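Local coordinates for ancillary protein 1 (Streptococcus pyogenes, PDB 2XI9) that probably binds collagen as a pilus-presented adhesin, whose unusual internal thioester bond is required for efficient interaction with host cells, at residues Ala148-Lys151 against Asn152-Gln156; Tyr128-Phe131 against Glu132-Ser135. All coordinates share one frame; numbering follows the deposited sequence.

Contact 1: residues Ala148-Lys151 against Asn152-Gln156; sequences AKNK and NGSSQ
Asn150 and Ser154 face each other at the end of a tight hairpin, and the Asn150 side chain holds both Ser154 and Gln156. Asn150 CB lies 3.5 Å from Ser154 OG. CG stands anti to the carbonyl carbon (chi1 -57°), which places the amide alongside the returning strand. There Asn150 OD1 accepts from Gln156 NE2 at 3.0 Å, within its carbonyl plane, the two amide planes being turned 61° apart. Asn150 ND2 gives a nearly straight bond (171°) to Ser154 OG at 2.9 Å, with the hydroxyl in the amide plane of Asn150, and a second bond to Gln315 OE1. Ser154 OG passes the chain on, donating to Asn152 OD1 at 2.8 Å. Asn152 OD1 also takes the backbone N of Ser154 at 3.1 Å, closing an Asx turn. The backbone makes a type I turn from Asn150 to Gly153: Gly153 N reaches Asn150 O, and Asn150 N reaches Ser154 O at 2.8 Å. With Gly153 at positive phi, this is the 3:5 hairpin with a G1 beta bulge. At the turn, a water bridges Lys149 NZ (2.8 Å) and Gly153 O (3.0 Å). Gln156 is anchored further by Asp299, which accepts from NE2, and by the backbone N of Thr314 and Gln315, which both give to OE1. Ala148 and Gln156 form a hydrogen-bonded antiparallel pair packed on Phe301 of strand 299-303. The hairpin occupies the middle of a mixed sheet, with strand 127-130 beside strand 146-149 and strand 311-313 beside strand 155-160.

Contact 2: residues Tyr128-Phe131 against Glu132-Ser135; sequences YNDF and EEFS
Asp130 turns its carboxylate onto the backbone of Glu132 and Glu133 as the chain leaves strand 127-130. CG is anti to the backbone N (chi1 -178°), which points the carboxylate along the onward chain, towards the amides of Glu132 and Glu133. Glu133 N donates to Asp130 OD1 at 3.0 Å, approaching from above the carboxylate plane, 59° out of it. Glu132 N is nearer Asp130 OD1, at 2.8 Å, but the poor angle makes this a weak bond. CB of Glu132 also rests 3.3 Å from Asp130 OD1, while its own carboxylate extends away towards Lys176, a long and weak ion pair. The Asp130 and Glu133 side chains cross at about a right angle: Glu133 CB sits 3.6 Å from Asp130 CG, and the two carboxylate planes are 64° apart. This brings Asp130 OD2 within 3.4 Å of Glu133 OE1, two acceptors of like charge. Tyr147 OH bonds to Glu133 OE1 and may ease that repulsion, although the closeness could still raise the proton affinity of one group. The carbonyl O of Glu133 is buried and has no partner in the model. Phe131 and Glu132 keep their side chains on the outside of the bend, Phe131 touching Glu172. The weak bond to Glu132 N resembles an Asx turn, the better one reaches a residue further; the chain here leaves the strand for the loop leading to strand 146-149.

Overall arrangement
Contacts 1 and 2 both belong to one mixed sheet in the adhesin's C-terminal part, with thioester-domain strands 170-171 and 189-193, and are in series along the chain, their centres about 16 Å apart. Contact 2 lies where strand 127-130 runs out, contact 1 at the hairpin of the next two strands. They touch through Tyr128 OH, which is 2.7 Å from Ser155 OG in a probable hydrogen bond, and through Tyr128 CE2 packing on Lys149 CG. Both are partly buried. In 148-156 the amides of Asn150 and Gln156 are buried, while Lys151, Asn152 and Gly153 are exposed; in 128-135 a buried carboxylate serves backbone amides beside a second acidic group, with Phe131 and Glu132 left on the surface.

Contact 1: residues Ala148-Lys151 against Asn152-Gln156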
loop_
_atom_site.group_PDB
_atom_site.type_symbol
_atom_site.label_atom_id
_atom_site.label_comp_id
_atom_site.label_asym_id
_atom_site.label_seq_id
_atom_site.Cartn_x
_atom_site.Cartn_y
_atom_site.Cartn_z
ATOM N N ALA A 148 1.201 2.449 11.386
ATOM C CA ALA A 148 1.627 3.712 10.766
ATOM C C ALA A 148 1.133 4.882 11.583
ATOM O O ALA A 148 0.073 4.818 12.228
ATOM C CB ALA A 148 1.149 3.836 9.270
ATOM N N LYS A 149 1.889 5.961 11.519
ATOM C CA LYS A 149 1.522 7.198 12.154
ATOM C C LYS A 149 0.662 8.052 11.208
ATOM O O LYS A 149 1.069 8.370 10.075
ATOM C CB LYS A 149 2.768 7.959 12.583
ATOM C CG LYS A 149 3.489 7.277 13.756
ATOM C CD LYS A 149 4.181 8.253 14.621
ATOM C CE LYS A 149 3.359 8.588 15.859
ATOM N NZ LYS A 149 3.841 9.863 16.449
ATOM N N ASN A 150 -0.535 8.419 11.672
ATOM C CA ASN A 150 -1.352 9.444 10.998
ATOM C C ASN A 150 -0.782 10.837 11.158
ATOM O O ASN A 150 -0.014 11.118 12.087
ATOM C CB ASN A 150 -2.787 9.409 11.524
ATOM C CG ASN A 150 -3.421 8.061 11.345
ATOM O OD1 ASN A 150 -3.224 7.388 10.317
ATOM N ND2 ASN A 150 -4.163 7.627 12.362
ATOM N N LYS A 151 -1.194 11.743 10.285
ATOM C CA LYS A 151 -0.675 13.088 10.324
ATOM C C LYS A 151 -0.807 13.747 11.709
ATOM O O LYS A 151 0.123 14.406 12.153
ATOM C CB LYS A 151 -1.327 13.971 9.244
ATOM C CG LYS A 151 -0.687 15.339 9.109
ATOM C CD LYS A 151 -1.428 16.222 8.104
ATOM C CE LYS A 151 -0.816 17.614 8.016
ATOM N NZ LYS A 151 -1.718 18.550 7.256
ATOM N N ASN A 152 -1.928 13.552 12.412
ATOM C CA ASN A 152 -2.114 14.227 13.705
ATOM C C ASN A 152 -1.403 13.542 14.883
ATOM O O ASN A 152 -1.541 13.986 16.025
ATOM C CB ASN A 152 -3.606 14.432 14.037
ATOM C CG ASN A 152 -4.356 13.124 14.225
ATOM O OD1 ASN A 152 -3.764 12.047 14.353
ATOM N ND2 ASN A 152 -5.684 13.215 14.238
ATOM N N GLY A 153 -0.638 12.488 14.614
ATOM C CA GLY A 153 0.138 11.819 15.678
ATOM C C GLY A 153 -0.499 10.569 16.248
ATOM O O GLY A 153 0.123 9.866 17.050
ATOM N N SER A 154 -1.739 10.276 15.846
ATOM C CA SER A 154 -2.346 9.017 16.242
ATOM C C SER A 154 -1.744 7.898 15.410
ATOM O O SER A 154 -0.981 8.144 14.473
ATOM C CB SER A 154 -3.866 9.052 16.050
ATOM O OG SER A 154 -4.258 9.339 14.705
ATOM N N SER A 155 -2.074 6.666 15.747
ATOM C CA SER A 155 -1.527 5.507 15.071
ATOM C C SER A 155 -2.696 4.669 14.515
ATOM O O SER A 155 -3.809 4.709 15.037
ATOM C CB SER A 155 -0.705 4.635 16.024
ATOM O OG SER A 155 0.587 5.212 16.319
ATOM N N GLN A 156 -2.426 3.945 13.449
ATOM C CA GLN A 156 -3.359 3.004 12.897
ATOM C C GLN A 156 -2.655 1.653 12.750
ATOM O O GLN A 156 -1.493 1.596 12.358
ATOM C CB GLN A 156 -3.918 3.542 11.549
ATOM C CG GLN A 156 -3.255 3.174 10.294
ATOM C CD GLN A 156 -4.008 3.649 9.076
ATOM O OE1 GLN A 156 -4.621 2.850 8.362
ATOM N NE2 GLN A 156 -3.972 4.944 8.833
HETATM O O HOH W 1 2.386 11.268 18.454
#

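Contact 2: residues Tyr128-Phe131 against Glu132-Ser135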
loop_
_atom_site.group_PDB
_atom_site.type_symbol
_atom_site.label_atom_id
_atom_site.label_comp_id
_atom_site.label_asym_id
_atom_site.label_seq_id
_atom_site.Cartn_x
_atom_site.Cartn_y
_atom_site.Cartn_z
ATOM N N TYR A 128 6.127 1.753 12.107
ATOM C CA TYR A 128 6.953 1.096 13.115
ATOM C C TYR A 128 6.417 -0.258 13.493
ATOM O O TYR A 128 5.238 -0.565 13.247
ATOM C CB TYR A 128 7.159 1.972 14.358
ATOM C CG TYR A 128 5.860 2.328 15.089
ATOM C CD1 TYR A 128 5.422 1.569 16.173
ATOM C CD2 TYR A 128 5.091 3.439 14.709
ATOM C CE1 TYR A 128 4.233 1.873 16.836
ATOM C CE2 TYR A 128 3.899 3.757 15.372
ATOM C CZ TYR A 128 3.482 2.961 16.437
ATOM O OH TYR A 128 2.321 3.249 17.133
ATOM N N ASN A 129 7.323 -1.105 14.005
ATOM C CA ASN A 129 6.971 -2.384 14.611
ATOM C C ASN A 129 7.151 -2.227 16.103
ATOM O O ASN A 129 8.232 -1.853 16.599
ATOM C CB ASN A 129 7.863 -3.510 14.062
ATOM C CG ASN A 129 7.511 -4.889 14.608
ATOM O OD1 ASN A 129 6.430 -5.125 15.134
ATOM N ND2 ASN A 129 8.460 -5.813 14.482
ATOM N N ASP A 130 6.063 -2.466 16.821
ATOM C CA ASP A 130 6.010 -2.140 18.217
ATOM C C ASP A 130 6.648 -3.256 19.015
ATOM O O ASP A 130 6.044 -4.312 19.220
ATOM C CB ASP A 130 4.563 -1.915 18.621
ATOM C CG ASP A 130 4.374 -1.516 20.077
ATOM O OD1 ASP A 130 5.298 -1.656 20.907
ATOM O OD2 ASP A 130 3.228 -1.065 20.403
ATOM N N PHE A 131 7.869 -3.013 19.452
ATOM C CA PHE A 131 8.572 -3.982 20.281
ATOM C C PHE A 131 8.116 -3.912 21.743
ATOM O O PHE A 131 8.411 -4.828 22.500
ATOM C CB PHE A 131 10.092 -3.805 20.156
ATOM C CG PHE A 131 10.881 -4.534 21.208
ATOM C CD1 PHE A 131 11.173 -3.926 22.425
ATOM C CD2 PHE A 131 11.313 -5.844 20.999
ATOM C CE1 PHE A 131 11.864 -4.602 23.398
ATOM C CE2 PHE A 131 12.022 -6.508 21.984
ATOM C CZ PHE A 131 12.287 -5.892 23.166
ATOM N N GLU A 132 7.428 -2.852 22.172
ATOM C CA GLU A 132 7.000 -2.775 23.584
ATOM C C GLU A 132 5.842 -3.719 23.847
ATOM O O GLU A 132 5.685 -4.229 24.939
ATOM C CB GLU A 132 6.597 -1.347 23.962
ATOM C CG GLU A 132 6.608 -1.087 25.448
ATOM C CD GLU A 132 6.115 0.317 25.792
ATOM O OE1 GLU A 132 4.932 0.594 25.520
ATOM O OE2 GLU A 132 6.913 1.121 26.339
ATOM N N GLU A 133 5.040 -3.933 22.820
ATOM C CA GLU A 133 3.837 -4.730 22.884
ATOM C C GLU A 133 4.259 -6.206 22.948
ATOM O O GLU A 133 4.898 -6.679 22.059
ATOM C CB GLU A 133 3.015 -4.437 21.619
ATOM C CG GLU A 133 1.652 -5.045 21.594
ATOM C CD GLU A 133 0.604 -4.333 20.700
ATOM O OE1 GLU A 133 0.852 -3.408 19.859
ATOM O OE2 GLU A 133 -0.549 -4.772 20.839
ATOM N N PHE A 134 3.909 -6.922 23.991
ATOM C CA PHE A 134 4.170 -8.349 24.027
ATOM C C PHE A 134 2.855 -9.077 24.180
ATOM O O PHE A 134 2.140 -8.849 25.148
ATOM C CB PHE A 134 5.076 -8.680 25.208
ATOM C CG PHE A 134 5.376 -10.135 25.364
ATOM C CD1 PHE A 134 4.493 -10.978 26.039
ATOM C CD2 PHE A 134 6.585 -10.656 24.897
ATOM C CE1 PHE A 134 4.782 -12.325 26.214
ATOM C CE2 PHE A 134 6.880 -12.008 25.066
ATOM C CZ PHE A 134 5.982 -12.842 25.718
ATOM N N SER A 135 2.559 -9.973 23.248
ATOM C CA SER A 135 1.335 -10.749 23.330
ATOM C C SER A 135 1.494 -12.000 22.462
ATOM O O SER A 135 1.913 -11.907 21.329
ATOM C CB SER A 135 0.135 -9.926 22.841
ATOM O OG SER A 135 -1.063 -10.651 23.035
#